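Local atomic coordinates of lambda phage protein with carbohydrate-binding module (Shewanella oneidensis, PDB entry 2A5Z), a protein that is of unknown function but binds magnesium ions and has a jelly-roll fold with a carbohydrate-binding module, which may let it recognise sugars. Residues 93-99 against 237-243; 130-134 against 156-160; 114-120 against 188-194; 150-154 against 197-201; 49-55 against 65-70. All coordinates share one frame; numbering follows the deposited sequence.

Contact 1 (93-99 against 237-243); sequences IVSSTTA and ATAGISL
Ser95 reaches across to the loop 237-243 and ties it to the end of strand 90-94. The contact lies at one end of the jelly roll, where the chain leaves strand 230-234 and heads for strand 245-254. The two segments run antiparallel and form a single bridge, Val94 with Ser242. Two nearly straight backbone bonds flank it: Leu243 N to Ile93 O and Ser95 N to Ile241 O.

The Ser95 hydroxyl does most of the side-chain work. Its OG sits between the backbone N and the carbonyl carbon (chi1 70°), which turns it to the loop. From there Ser95 OG donates to Thr238 O at 2.7 Å, in the carbonyl plane and on a lone pair. Ser95 OG also accepts from Ile241 N at 2.9 Å. This one atom therefore spans the bend at Ala239 and Gly240. The bond from the Ile241 N-H also brings Ile241 CB to 3.2 Å from Ser95 OG.

Val94 has CG1 anti to its backbone N (chi1 170°). This places Val94 CG1 against Gly240 CA at 3.5 Å. The glycine has a positive phi, which suits the bend. Further along, Thr97 CG2 touches Ala239 CB at the exposed edge of the contact. The other end is buried. There Ile93 and Leu243 cross at about a right angle and meet through Ile93 CG2 and Leu243 CD1, 4.0 Å apart. Both also touch Thr232 of strand 230-234. A water closes this end, accepting from Ile93 N at 2.9 Å and donating to Leu243 O at 2.8 Å.

Contact 2 (130-134 against 156-160); sequences FNPAQ and ENGNA
Phe130 lays one face of its ring on the backbone of Gly158. Gly158 CA sits over the ring centre, 3.5 Å from the Phe130 centroid and 8° off the normal, a CH-pi contact. CG of Phe130 lies anti to its carbonyl carbon (chi1 -67°), and this swings the ring under the turn. Phe130 CB also touches Asn157 OD1 at 3.2 Å.

Asn131 begins a type I turn that ends at Gln134. Asn131 OD1 accepts from Ala133 N at 2.9 Å, on a lone pair in the carbonyl plane, and so makes an Asx turn. Asn131 O takes a CA-H contact from Asn157. Pro132 follows, and its ring lies side by side with the Asn157 side chain, Pro132 CD 3.9 Å from Asn157 ND2.

Gln134 closes the segment. Gln134 O accepts from Asn157 N at 3.2 Å, the one direct hydrogen bond between the segments. Its OE1 and Asn157 O are bridged by a water that donates to both. Gln134 NE2 is held by Ala129 O.

Residues 156-159 form a type II' turn, with Asn157 and Gly158 at its corners. It is the tip of a tight beta hairpin joining strands 153-156 and 159-166.

Contact 3 (114-120 against 188-194); sequences KESELEV and KFKMLTD
Lys190 NZ donates to Glu117 O at 2.8 Å, coming in 27° out of the carbonyl plane. The lysine chain is bent at chi2 (57°), which brings the amine back over the neighbouring segment. Lys190 NZ also makes a long salt bridge to Glu119 OE1 at 3.6 Å. The other oxygen, Glu119 OE2, makes an equally long one to Lys188 NZ. One carboxylate thus lies between two lysines, and this probably favours its charged form. Lys188 NZ has a closer partner, Val262 O of the second subunit.

The backbones pair as antiparallel strands. Val120 and Phe189 are a hydrogen-bonded pair, and Glu119 with Lys190 a non-hydrogen-bonded one. Met191 N adds a bond to Leu118 O at 2.8 Å. A water donates to both Glu117 OE2 and Met191 O.

On the buried face, selenomethionine Met191 is bent at chi3. Met191 CE meets Leu118 CB at 3.9 Å, and Met191 SE lies 3.7 Å from Ser116 OG, which is hydrogen-bonded to Pro113 O. At the exposed end, Lys114 CD lies 3.2 Å from Thr193 O, and Glu117 runs alongside Thr193.

Strands 119-125 and 184-191 are neighbours in the six-stranded sheet. Strand 245-254 flanks the first, and strand 197-203 the second.

Contact 4 (150-154 against 197-201); sequences RSGLI and FKVTL
Ser151 presses its hydroxyl close to the Phe197 ring, with Ser151 OG 3.0 Å from Phe197 CE2. This is the tight part of the contact. The aromatic side chain has CG between its backbone N and carbonyl carbon (chi1 69°), and this directs the ring at the corner of segment 150-154. OG approaches the ring obliquely. The backbone of Gly152 also touches the ring, Gly152 N 3.6 Å from Phe197 CZ and Gly152 CA the same distance from Phe197 CE1.

Next to the ring, Val199 pushes CG1 into the backbone at the corner. Val199 CG1 comes within 3.3 Å of Leu153 N and 3.7 Å of Gly152 C. Gly152 has backbone angles that suit glycine (phi 146°), and the chain turns here between strands 150-151 and 153-156.

The two segments belong to the two facing sheets of the jelly roll. Strand 197-203 lies in the six-stranded sheet, and segment 150-154 comes from the other. No hydrogen bond joins them directly, so the segments meet across the sandwich through van der Waals contacts.

Toward Leu201 the packing is looser. Leu153 and Val199 meet obliquely, CB to CB at 4.0 Å. Leu153 then crosses Leu201 at about a right angle and touches it through a single pair of methyls, Leu153 CD2 and Leu201 CD1, 4.0 Å apart. Lys198 is exposed to solvent, while Phe197, Val199 and Leu201 face inward.

Contact 5 (49-55 against 65-70); sequences FYASYDF and ANNISL. With MG (magnesium ion), chain F.
Tyr53 crosses from strand 48-53 to the hairpin that begins at Ala65, and most of its side-chain atoms meet residues 65-70. CG lies anti to the backbone N (chi1 -178°). Tyr53 CB meets Ile68 CD1 at 4.0 Å. CG, CD1 and CE1 lie beneath Ala65 CB, which sits over one face of the Tyr53 ring in a CH-pi contact, 3.9 Å from the centroid. Asn66 ND2 comes to the ring edge near CD1, close to the ring plane. CD2 and CE2 touch Leu70 CD1, with Tyr53 CE2 3.9 Å away. The tip, OH, bonds to Met57 N. The opposite face of the ring is covered by Phe55 N.

The direct hydrogen bond between the segments comes from Asn66, the first corner of a type I' turn. Asn66 ND2 donates to Ser52 O at 2.8 Å, in the carbonyl plane and 158° at the hydrogen. The Asn67 amide and the Phe49 ring slide past each other in opposite directions, their planes 28° apart, and Asn67 ND2 bonds to Thr42 O.

Asp54 follows the strand and binds magnesium twice, through Asp54 O and Asp54 OD1, each at 2.2 Å. Phe88, Gly89 and Asp247 supply further ligands. Beside the apolar packing of Tyr53 and Phe55, one carboxylate thus joins the metal site to a subunit interface: OD1 binds magnesium, and OD2 forms a salt bridge with Arg259 of the second subunit.

Overall arrangement
Contacts 4 and 5 are buried. Contact 4 joins the two facing sheets by van der Waals packing alone, while contact 5 adds an amide bond and supplies a magnesium ligand. Contact 3 is partly buried and pairs strands within the six-stranded sheet, with charged side chains on one face and apolar ones on the other. It shares that sheet with contact 4 through neighbouring strands 184-191 and 197-203, where Phe189 packs on Phe197. Contact 1 is also partly buried and relies on a serine hydroxyl. Contact 2 is a surface contact, with a ring laid on glycine. Both are made largely of loops and turns, and they touch at Gln134 and Ile241. Contacts 1 and 3 are about 32 Å apart between centres.

Contact 1 (93-99 against 237-243)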
# COMPACT_ATOMS: atom_id res chain seq x y z
N ILE C 93 16.09 -13.95 6.24
CA ILE C 93 16.07 -13.32 7.56
C ILE C 93 17.21 -13.88 8.42
O ILE C 93 17.43 -15.09 8.46
CB ILE C 93 14.66 -13.51 8.24
CG1 ILE C 93 13.56 -12.89 7.36
CG2 ILE C 93 14.61 -12.90 9.64
CD1 ILE C 93 12.17 -13.51 7.55
N VAL C 94 17.94 -12.99 9.09
CA VAL C 94 19.10 -13.38 9.90
C VAL C 94 19.02 -12.76 11.30
O VAL C 94 18.55 -11.63 11.48
CB VAL C 94 20.44 -13.04 9.16
CG1 VAL C 94 21.65 -13.21 10.06
CG2 VAL C 94 20.60 -13.91 7.93
N SER C 95 19.43 -13.54 12.30
CA SER C 95 19.41 -13.11 13.70
C SER C 95 20.35 -11.93 13.97
O SER C 95 21.25 -11.64 13.19
CB SER C 95 19.79 -14.28 14.61
OG SER C 95 21.15 -14.62 14.47
N SER C 96 20.11 -11.25 15.08
CA SER C 96 20.94 -10.14 15.53
C SER C 96 21.54 -10.46 16.89
O SER C 96 21.49 -11.61 17.36
CB SER C 96 20.10 -8.87 15.62
OG SER C 96 19.09 -9.02 16.60
N THR C 97 22.10 -9.44 17.54
CA THR C 97 22.69 -9.58 18.86
C THR C 97 21.66 -9.36 19.97
O THR C 97 22.03 -9.24 21.14
CB THR C 97 23.89 -8.63 19.05
OG1 THR C 97 23.46 -7.28 18.82
CG2 THR C 97 25.00 -8.98 18.06
N THR C 98 20.39 -9.28 19.60
CA THR C 98 19.29 -9.16 20.56
C THR C 98 18.49 -10.46 20.58
O THR C 98 18.04 -10.92 19.53
CB THR C 98 18.33 -7.98 20.21
OG1 THR C 98 19.08 -6.76 20.08
CG2 THR C 98 17.25 -7.80 21.28
N ALA C 99 18.32 -11.03 21.77
CA ALA C 99 17.54 -12.25 21.95
C ALA C 99 16.08 -11.99 21.64
O ALA C 99 15.54 -10.92 21.96
CB ALA C 99 17.71 -12.79 23.37
N ALA C 237 20.96 -14.42 21.74
CA ALA C 237 21.52 -13.12 21.42
C ALA C 237 22.76 -13.24 20.54
O ALA C 237 23.67 -12.41 20.63
CB ALA C 237 21.84 -12.37 22.72
N THR C 238 22.81 -14.26 19.68
CA THR C 238 23.94 -14.36 18.74
C THR C 238 23.51 -14.06 17.30
O THR C 238 22.53 -14.62 16.80
CB THR C 238 24.77 -15.69 18.88
OG1 THR C 238 24.50 -16.58 17.79
CG2 THR C 238 24.52 -16.39 20.22
N ALA C 239 24.24 -13.15 16.66
CA ALA C 239 23.92 -12.71 15.30
C ALA C 239 24.45 -13.69 14.25
O ALA C 239 25.33 -14.49 14.54
CB ALA C 239 24.48 -11.32 15.05
N GLY C 240 23.90 -13.61 13.04
CA GLY C 240 24.40 -14.40 11.92
C GLY C 240 23.73 -15.75 11.73
O GLY C 240 24.06 -16.49 10.80
N ILE C 241 22.80 -16.09 12.62
CA ILE C 241 22.02 -17.31 12.49
C ILE C 241 20.89 -17.06 11.49
O ILE C 241 20.07 -16.16 11.70
CB ILE C 241 21.42 -17.79 13.83
CG1 ILE C 241 22.51 -18.02 14.87
CG2 ILE C 241 20.56 -19.05 13.63
CD1 ILE C 241 21.98 -18.35 16.26
N SER C 242 20.86 -17.86 10.42
CA SER C 242 19.78 -17.78 9.44
C SER C 242 18.47 -18.29 10.05
O SER C 242 18.46 -19.30 10.77
CB SER C 242 20.10 -18.58 8.18
OG SER C 242 21.14 -17.98 7.43
N LEU C 243 17.39 -17.57 9.77
CA LEU C 243 16.04 -18.00 10.14
C LEU C 243 15.33 -18.46 8.88
O LEU C 243 15.97 -18.64 7.84
CB LEU C 243 15.28 -16.87 10.87
CG LEU C 243 15.99 -16.28 12.11
CD1 LEU C 243 15.11 -15.28 12.83
CD2 LEU C 243 16.47 -17.37 13.08
O HOH W 1 16.45 -16.84 5.79

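Contact 2 (130-134 against 156-160)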
# COMPACT_ATOMS: atom_id res chain seq x y z
N PHE C 130 20.33 -25.66 10.23
CA PHE C 130 19.45 -25.59 11.39
C PHE C 130 20.25 -25.20 12.64
O PHE C 130 21.46 -25.39 12.70
CB PHE C 130 18.70 -26.91 11.61
CG PHE C 130 17.70 -27.23 10.52
CD1 PHE C 130 16.69 -26.32 10.18
CD2 PHE C 130 17.77 -28.45 9.83
CE1 PHE C 130 15.77 -26.62 9.18
CE2 PHE C 130 16.85 -28.75 8.83
CZ PHE C 130 15.86 -27.84 8.50
N ASN C 131 19.56 -24.63 13.61
CA ASN C 131 20.17 -24.18 14.85
C ASN C 131 19.09 -24.28 15.93
O ASN C 131 17.93 -23.95 15.65
CB ASN C 131 20.68 -22.74 14.68
CG ASN C 131 21.51 -22.25 15.86
OD1 ASN C 131 20.99 -22.01 16.95
ND2 ASN C 131 22.81 -22.06 15.62
N PRO C 132 19.43 -24.78 17.13
CA PRO C 132 18.46 -24.87 18.22
C PRO C 132 17.81 -23.53 18.61
O PRO C 132 16.77 -23.52 19.25
CB PRO C 132 19.27 -25.45 19.39
CG PRO C 132 20.70 -25.34 19.01
CD PRO C 132 20.74 -25.35 17.51
N ALA C 133 18.41 -22.42 18.19
CA ALA C 133 17.89 -21.08 18.48
C ALA C 133 16.74 -20.66 17.55
O ALA C 133 16.05 -19.66 17.82
CB ALA C 133 19.01 -20.06 18.42
N GLN C 134 16.53 -21.42 16.47
CA GLN C 134 15.48 -21.11 15.50
C GLN C 134 14.09 -21.54 15.97
O GLN C 134 13.87 -22.70 16.33
CB GLN C 134 15.79 -21.74 14.13
CG GLN C 134 17.10 -21.30 13.50
CD GLN C 134 17.63 -22.30 12.48
OE1 GLN C 134 17.12 -23.42 12.35
NE2 GLN C 134 18.67 -21.90 11.75
N GLU C 156 10.94 -25.87 15.45
CA GLU C 156 12.09 -25.64 16.33
C GLU C 156 13.28 -26.42 15.81
O GLU C 156 13.22 -27.65 15.68
CB GLU C 156 11.78 -26.07 17.77
CG GLU C 156 10.60 -25.33 18.38
CD GLU C 156 10.31 -25.75 19.81
OE1 GLU C 156 10.51 -26.93 20.15
OE2 GLU C 156 9.87 -24.88 20.58
N ASN C 157 14.37 -25.71 15.51
CA ASN C 157 15.53 -26.34 14.92
C ASN C 157 15.08 -27.00 13.60
O ASN C 157 14.41 -26.36 12.79
CB ASN C 157 16.12 -27.33 15.94
CG ASN C 157 17.60 -27.57 15.76
OD1 ASN C 157 18.20 -27.18 14.74
ND2 ASN C 157 18.22 -28.22 16.74
N GLY C 158 15.41 -28.27 13.39
CA GLY C 158 15.03 -28.93 12.14
C GLY C 158 13.73 -29.71 12.19
O GLY C 158 13.44 -30.50 11.29
N ASN C 159 12.95 -29.50 13.25
CA ASN C 159 11.73 -30.27 13.50
C ASN C 159 10.45 -29.45 13.39
O ASN C 159 10.32 -28.43 14.04
CB ASN C 159 11.79 -30.92 14.90
CG ASN C 159 12.90 -31.95 15.02
OD1 ASN C 159 13.07 -32.78 14.13
ND2 ASN C 159 13.64 -31.90 16.12
N ALA C 160 9.53 -29.92 12.55
CA ALA C 160 8.20 -29.32 12.43
C ALA C 160 7.17 -30.17 13.15
O ALA C 160 7.25 -31.41 13.14
CB ALA C 160 7.81 -29.16 10.96
O HOH W 2 14.47 -23.86 11.62

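Contact 3 (114-120 against 188-194)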
# COMPACT_ATOMS: atom_id res chain seq x y z
N LYS C 114 -13.74 -17.25 14.73
CA LYS C 114 -13.78 -18.67 14.34
C LYS C 114 -14.68 -18.99 13.14
O LYS C 114 -14.35 -19.83 12.30
CB LYS C 114 -14.10 -19.58 15.53
CG LYS C 114 -15.45 -19.38 16.20
CD LYS C 114 -15.57 -20.29 17.42
CE LYS C 114 -16.94 -20.22 18.05
NZ LYS C 114 -17.06 -19.04 18.96
N GLU C 115 -15.82 -18.30 13.05
CA GLU C 115 -16.76 -18.53 11.95
C GLU C 115 -16.26 -18.03 10.58
O GLU C 115 -16.84 -18.36 9.55
CB GLU C 115 -18.14 -17.94 12.29
CG GLU C 115 -18.18 -16.43 12.36
CD GLU C 115 -17.92 -15.86 13.76
OE1 GLU C 115 -18.08 -14.62 13.90
OE2 GLU C 115 -17.57 -16.61 14.71
N SER C 116 -15.17 -17.25 10.57
CA SER C 116 -14.55 -16.79 9.33
C SER C 116 -13.78 -17.90 8.61
O SER C 116 -13.51 -17.79 7.40
CB SER C 116 -13.60 -15.62 9.61
OG SER C 116 -12.43 -16.04 10.29
N GLU C 117 -13.42 -18.95 9.35
CA GLU C 117 -12.67 -20.10 8.82
C GLU C 117 -11.47 -19.64 7.99
O GLU C 117 -11.25 -20.11 6.87
CB GLU C 117 -13.56 -21.02 7.99
CG GLU C 117 -14.76 -21.56 8.75
CD GLU C 117 -15.56 -22.56 7.93
OE1 GLU C 117 -16.71 -22.26 7.56
OE2 GLU C 117 -15.02 -23.65 7.66
N LEU C 118 -10.72 -18.72 8.56
CA LEU C 118 -9.51 -18.18 7.95
C LEU C 118 -8.57 -19.29 7.50
O LEU C 118 -8.35 -20.28 8.21
CB LEU C 118 -8.80 -17.24 8.94
CG LEU C 118 -7.41 -16.68 8.57
CD1 LEU C 118 -7.51 -15.59 7.51
CD2 LEU C 118 -6.69 -16.15 9.80
N GLU C 119 -8.04 -19.11 6.30
CA GLU C 119 -7.02 -19.98 5.74
C GLU C 119 -5.78 -19.16 5.47
O GLU C 119 -5.84 -18.12 4.81
CB GLU C 119 -7.55 -20.58 4.44
CG GLU C 119 -6.87 -21.84 4.00
CD GLU C 119 -7.62 -22.52 2.89
OE1 GLU C 119 -8.81 -22.85 3.08
OE2 GLU C 119 -7.03 -22.70 1.81
N VAL C 120 -4.64 -19.60 6.00
CA VAL C 120 -3.38 -18.91 5.77
C VAL C 120 -2.41 -19.87 5.08
O VAL C 120 -2.18 -20.98 5.57
CB VAL C 120 -2.75 -18.37 7.09
CG1 VAL C 120 -1.41 -17.66 6.81
CG2 VAL C 120 -3.72 -17.44 7.81
N LYS C 188 -0.29 -24.77 4.98
CA LYS C 188 -1.62 -24.21 5.12
C LYS C 188 -2.11 -24.38 6.56
O LYS C 188 -2.06 -25.47 7.14
CB LYS C 188 -2.58 -24.85 4.12
CG LYS C 188 -4.00 -24.30 4.16
CD LYS C 188 -4.72 -24.49 2.83
CE LYS C 188 -4.83 -25.95 2.43
NZ LYS C 188 -5.88 -26.11 1.40
N PHE C 189 -2.56 -23.26 7.14
CA PHE C 189 -3.17 -23.24 8.45
C PHE C 189 -4.67 -23.00 8.22
O PHE C 189 -5.05 -22.10 7.47
CB PHE C 189 -2.51 -22.15 9.31
CG PHE C 189 -3.19 -21.91 10.64
CD1 PHE C 189 -2.61 -22.37 11.82
CD2 PHE C 189 -4.40 -21.20 10.71
CE1 PHE C 189 -3.23 -22.14 13.05
CE2 PHE C 189 -5.03 -20.98 11.93
CZ PHE C 189 -4.45 -21.44 13.11
N LYS C 190 -5.52 -23.82 8.83
CA LYS C 190 -6.97 -23.72 8.62
C LYS C 190 -7.71 -23.56 9.94
O LYS C 190 -7.66 -24.43 10.80
CB LYS C 190 -7.49 -24.93 7.82
CG LYS C 190 -9.00 -24.93 7.50
CD LYS C 190 -9.44 -23.68 6.74
CE LYS C 190 -10.76 -23.91 6.03
NZ LYS C 190 -11.34 -22.60 5.67
N MSE C 191 -8.39 -22.42 10.09
CA MSE C 191 -9.22 -22.13 11.27
C MSE C 191 -10.52 -22.91 11.15
O MSE C 191 -11.21 -22.84 10.14
CB MSE C 191 -9.49 -20.62 11.32
CG MSE C 191 -10.34 -20.10 12.49
SE MSE C 191 -10.51 -18.28 12.51
CE MSE C 191 -8.82 -17.76 12.85
N LEU C 192 -10.85 -23.66 12.19
CA LEU C 192 -12.06 -24.46 12.20
C LEU C 192 -13.15 -23.69 12.94
O LEU C 192 -12.85 -22.76 13.70
CB LEU C 192 -11.80 -25.85 12.83
CG LEU C 192 -10.63 -26.66 12.23
CD1 LEU C 192 -10.42 -27.97 12.99
CD2 LEU C 192 -10.80 -26.96 10.75
N THR C 193 -14.41 -24.05 12.70
CA THR C 193 -15.57 -23.30 13.21
C THR C 193 -15.70 -23.29 14.75
O THR C 193 -16.45 -22.47 15.30
CB THR C 193 -16.92 -23.78 12.59
OG1 THR C 193 -17.04 -25.20 12.70
CG2 THR C 193 -17.01 -23.39 11.12
N ASP C 194 -15.00 -24.20 15.42
CA ASP C 194 -14.93 -24.23 16.89
C ASP C 194 -13.63 -23.64 17.45
O ASP C 194 -13.34 -23.76 18.64
CB ASP C 194 -15.14 -25.66 17.40
CG ASP C 194 -14.12 -26.65 16.82
OD1 ASP C 194 -13.25 -26.25 16.01
OD2 ASP C 194 -14.19 -27.85 17.18
O HOH W 3 -12.79 -24.59 8.63

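Contact 4 (150-154 against 197-201)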
# COMPACT_ATOMS: atom_id res chain seq x y z
N ARG C 150 1.68 -19.46 21.21
CA ARG C 150 1.62 -19.78 19.79
C ARG C 150 0.77 -21.02 19.54
O ARG C 150 0.57 -21.86 20.44
CB ARG C 150 3.02 -19.96 19.19
CG ARG C 150 3.86 -21.01 19.90
CD ARG C 150 5.31 -20.94 19.50
NE ARG C 150 6.15 -21.71 20.41
CZ ARG C 150 6.65 -21.24 21.55
NH1 ARG C 150 7.39 -22.01 22.33
NH2 ARG C 150 6.39 -19.99 21.92
N SER C 151 0.28 -21.14 18.31
CA SER C 151 -0.57 -22.25 17.93
C SER C 151 -0.56 -22.40 16.40
O SER C 151 -0.83 -21.44 15.67
CB SER C 151 -1.98 -22.03 18.49
OG SER C 151 -2.96 -22.57 17.64
N GLY C 152 -0.21 -23.59 15.92
CA GLY C 152 -0.16 -23.84 14.48
C GLY C 152 0.94 -24.83 14.15
O GLY C 152 1.20 -25.75 14.92
N LEU C 153 1.57 -24.66 12.99
CA LEU C 153 2.77 -25.45 12.68
C LEU C 153 3.98 -24.74 13.27
O LEU C 153 4.31 -23.62 12.88
CB LEU C 153 2.96 -25.67 11.19
CG LEU C 153 4.04 -26.71 10.85
CD1 LEU C 153 3.48 -28.14 10.92
CD2 LEU C 153 4.67 -26.45 9.49
N ILE C 154 4.62 -25.40 14.23
CA ILE C 154 5.77 -24.84 14.91
C ILE C 154 7.03 -25.54 14.39
O ILE C 154 7.04 -26.74 14.18
CB ILE C 154 5.65 -25.00 16.45
CG1 ILE C 154 4.42 -24.25 16.97
CG2 ILE C 154 6.94 -24.52 17.17
CD1 ILE C 154 3.85 -24.83 18.28
N PHE C 197 -7.76 -25.82 15.04
CA PHE C 197 -7.04 -25.59 13.79
C PHE C 197 -6.51 -26.88 13.18
O PHE C 197 -6.31 -27.88 13.87
CB PHE C 197 -5.89 -24.59 14.00
CG PHE C 197 -4.76 -25.12 14.84
CD1 PHE C 197 -3.74 -25.87 14.27
CD2 PHE C 197 -4.72 -24.88 16.21
CE1 PHE C 197 -2.70 -26.37 15.04
CE2 PHE C 197 -3.67 -25.37 16.98
CZ PHE C 197 -2.66 -26.12 16.39
N LYS C 198 -6.29 -26.83 11.87
CA LYS C 198 -5.57 -27.87 11.17
C LYS C 198 -4.41 -27.23 10.43
O LYS C 198 -4.59 -26.19 9.78
CB LYS C 198 -6.50 -28.60 10.19
CG LYS C 198 -5.83 -29.70 9.38
CD LYS C 198 -6.84 -30.58 8.67
CE LYS C 198 -6.16 -31.84 8.15
NZ LYS C 198 -7.14 -32.93 7.84
N VAL C 199 -3.22 -27.81 10.57
CA VAL C 199 -2.06 -27.39 9.77
C VAL C 199 -1.61 -28.52 8.86
O VAL C 199 -1.61 -29.69 9.26
CB VAL C 199 -0.84 -26.89 10.61
CG1 VAL C 199 -1.10 -25.49 11.16
CG2 VAL C 199 -0.49 -27.86 11.73
N THR C 200 -1.23 -28.16 7.64
CA THR C 200 -0.71 -29.13 6.69
C THR C 200 0.56 -28.60 6.07
O THR C 200 0.60 -27.47 5.58
CB THR C 200 -1.75 -29.45 5.59
OG1 THR C 200 -2.97 -29.86 6.21
CG2 THR C 200 -1.25 -30.56 4.68
N LEU C 201 1.60 -29.42 6.12
CA LEU C 201 2.87 -29.13 5.46
C LEU C 201 2.99 -29.91 4.15
O LEU C 201 2.67 -31.11 4.09
CB LEU C 201 4.03 -29.47 6.40
CG LEU C 201 5.47 -29.28 5.93
CD1 LEU C 201 5.89 -27.80 5.97
CD2 LEU C 201 6.39 -30.14 6.78

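Contact 5 (49-55 against 65-70)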
# COMPACT_ATOMS: atom_id res chain seq x y z
N PHE C 49 -12.84 -12.14 2.23
CA PHE C 49 -11.63 -11.37 2.42
C PHE C 49 -10.45 -12.08 1.79
O PHE C 49 -10.30 -13.29 1.96
CB PHE C 49 -11.34 -11.10 3.90
CG PHE C 49 -10.03 -10.38 4.13
CD1 PHE C 49 -9.99 -8.99 4.13
CD2 PHE C 49 -8.85 -11.09 4.32
CE1 PHE C 49 -8.79 -8.31 4.32
CE2 PHE C 49 -7.64 -10.42 4.51
CZ PHE C 49 -7.61 -9.03 4.51
N TYR C 50 -9.62 -11.32 1.07
CA TYR C 50 -8.39 -11.84 0.50
C TYR C 50 -7.24 -10.84 0.66
O TYR C 50 -7.43 -9.64 0.45
CB TYR C 50 -8.57 -12.17 -0.99
CG TYR C 50 -7.40 -12.93 -1.54
CD1 TYR C 50 -7.36 -14.33 -1.46
CD2 TYR C 50 -6.31 -12.27 -2.10
CE1 TYR C 50 -6.27 -15.05 -1.95
CE2 TYR C 50 -5.20 -12.99 -2.58
CZ TYR C 50 -5.20 -14.36 -2.50
OH TYR C 50 -4.13 -15.07 -2.97
N ALA C 51 -6.07 -11.34 1.04
CA ALA C 51 -4.83 -10.55 1.04
C ALA C 51 -3.63 -11.46 0.78
O ALA C 51 -3.62 -12.61 1.22
CB ALA C 51 -4.66 -9.79 2.36
N SER C 52 -2.65 -10.95 0.06
CA SER C 52 -1.42 -11.71 -0.17
C SER C 52 -0.25 -10.76 -0.36
O SER C 52 -0.43 -9.61 -0.78
CB SER C 52 -1.56 -12.63 -1.37
OG SER C 52 -1.61 -11.88 -2.57
N TYR C 53 0.95 -11.23 -0.03
CA TYR C 53 2.16 -10.47 -0.31
C TYR C 53 3.28 -11.42 -0.77
O TYR C 53 3.45 -12.49 -0.21
CB TYR C 53 2.57 -9.60 0.89
CG TYR C 53 3.81 -8.78 0.59
CD1 TYR C 53 3.84 -7.91 -0.50
CD2 TYR C 53 4.96 -8.90 1.38
CE1 TYR C 53 4.98 -7.18 -0.80
CE2 TYR C 53 6.10 -8.17 1.10
CZ TYR C 53 6.10 -7.31 0.00
OH TYR C 53 7.22 -6.59 -0.29
N ASP C 54 4.00 -11.01 -1.81
CA ASP C 54 4.97 -11.86 -2.49
C ASP C 54 6.43 -11.43 -2.25
O ASP C 54 7.33 -11.90 -2.93
CB ASP C 54 4.67 -11.89 -4.01
CG ASP C 54 5.03 -13.22 -4.67
OD1 ASP C 54 5.64 -14.09 -4.03
OD2 ASP C 54 4.68 -13.42 -5.86
N PHE C 55 6.64 -10.50 -1.32
CA PHE C 55 7.99 -10.14 -0.85
C PHE C 55 8.98 -9.71 -1.94
O PHE C 55 10.12 -10.15 -1.95
CB PHE C 55 8.56 -11.26 0.04
CG PHE C 55 7.79 -11.44 1.31
CD1 PHE C 55 8.16 -10.76 2.47
CD2 PHE C 55 6.65 -12.25 1.34
CE1 PHE C 55 7.43 -10.90 3.64
CE2 PHE C 55 5.91 -12.40 2.50
CZ PHE C 55 6.29 -11.73 3.66
N ALA C 65 2.02 -4.29 3.75
CA ALA C 65 1.73 -4.36 2.31
C ALA C 65 0.48 -5.19 2.10
O ALA C 65 0.31 -6.23 2.73
CB ALA C 65 2.92 -5.01 1.56
N ASN C 66 -0.41 -4.73 1.23
CA ASN C 66 -1.66 -5.44 0.91
C ASN C 66 -2.43 -5.95 2.15
O ASN C 66 -2.84 -7.12 2.20
CB ASN C 66 -1.39 -6.59 -0.08
CG ASN C 66 -0.57 -6.15 -1.27
OD1 ASN C 66 -0.62 -5.00 -1.69
ND2 ASN C 66 0.21 -7.08 -1.84
N ASN C 67 -2.62 -5.06 3.13
CA ASN C 67 -3.33 -5.34 4.40
C ASN C 67 -2.52 -6.07 5.48
O ASN C 67 -2.95 -6.15 6.64
CB ASN C 67 -4.66 -6.10 4.17
CG ASN C 67 -5.67 -5.30 3.34
OD1 ASN C 67 -5.60 -4.07 3.28
ND2 ASN C 67 -6.60 -6.01 2.70
N ILE C 68 -1.36 -6.61 5.10
CA ILE C 68 -0.57 -7.51 5.95
C ILE C 68 0.51 -6.74 6.68
O ILE C 68 1.25 -5.98 6.06
CB ILE C 68 0.06 -8.67 5.11
CG1 ILE C 68 -1.05 -9.53 4.48
CG2 ILE C 68 1.01 -9.55 5.96
CD1 ILE C 68 -0.65 -10.13 3.14
N SER C 69 0.59 -6.94 8.00
CA SER C 69 1.62 -6.34 8.85
C SER C 69 2.95 -7.02 8.60
O SER C 69 3.01 -8.24 8.49
CB SER C 69 1.26 -6.50 10.33
OG SER C 69 -0.05 -6.03 10.60
N LEU C 70 4.02 -6.23 8.50
CA LEU C 70 5.36 -6.77 8.27
C LEU C 70 6.26 -6.23 9.36
O LEU C 70 6.81 -5.14 9.25
CB LEU C 70 5.87 -6.43 6.87
CG LEU C 70 4.98 -6.89 5.70
CD1 LEU C 70 5.40 -6.19 4.43
CD2 LEU C 70 5.01 -8.42 5.55
MG MG F . 7.66 -14.02 -3.24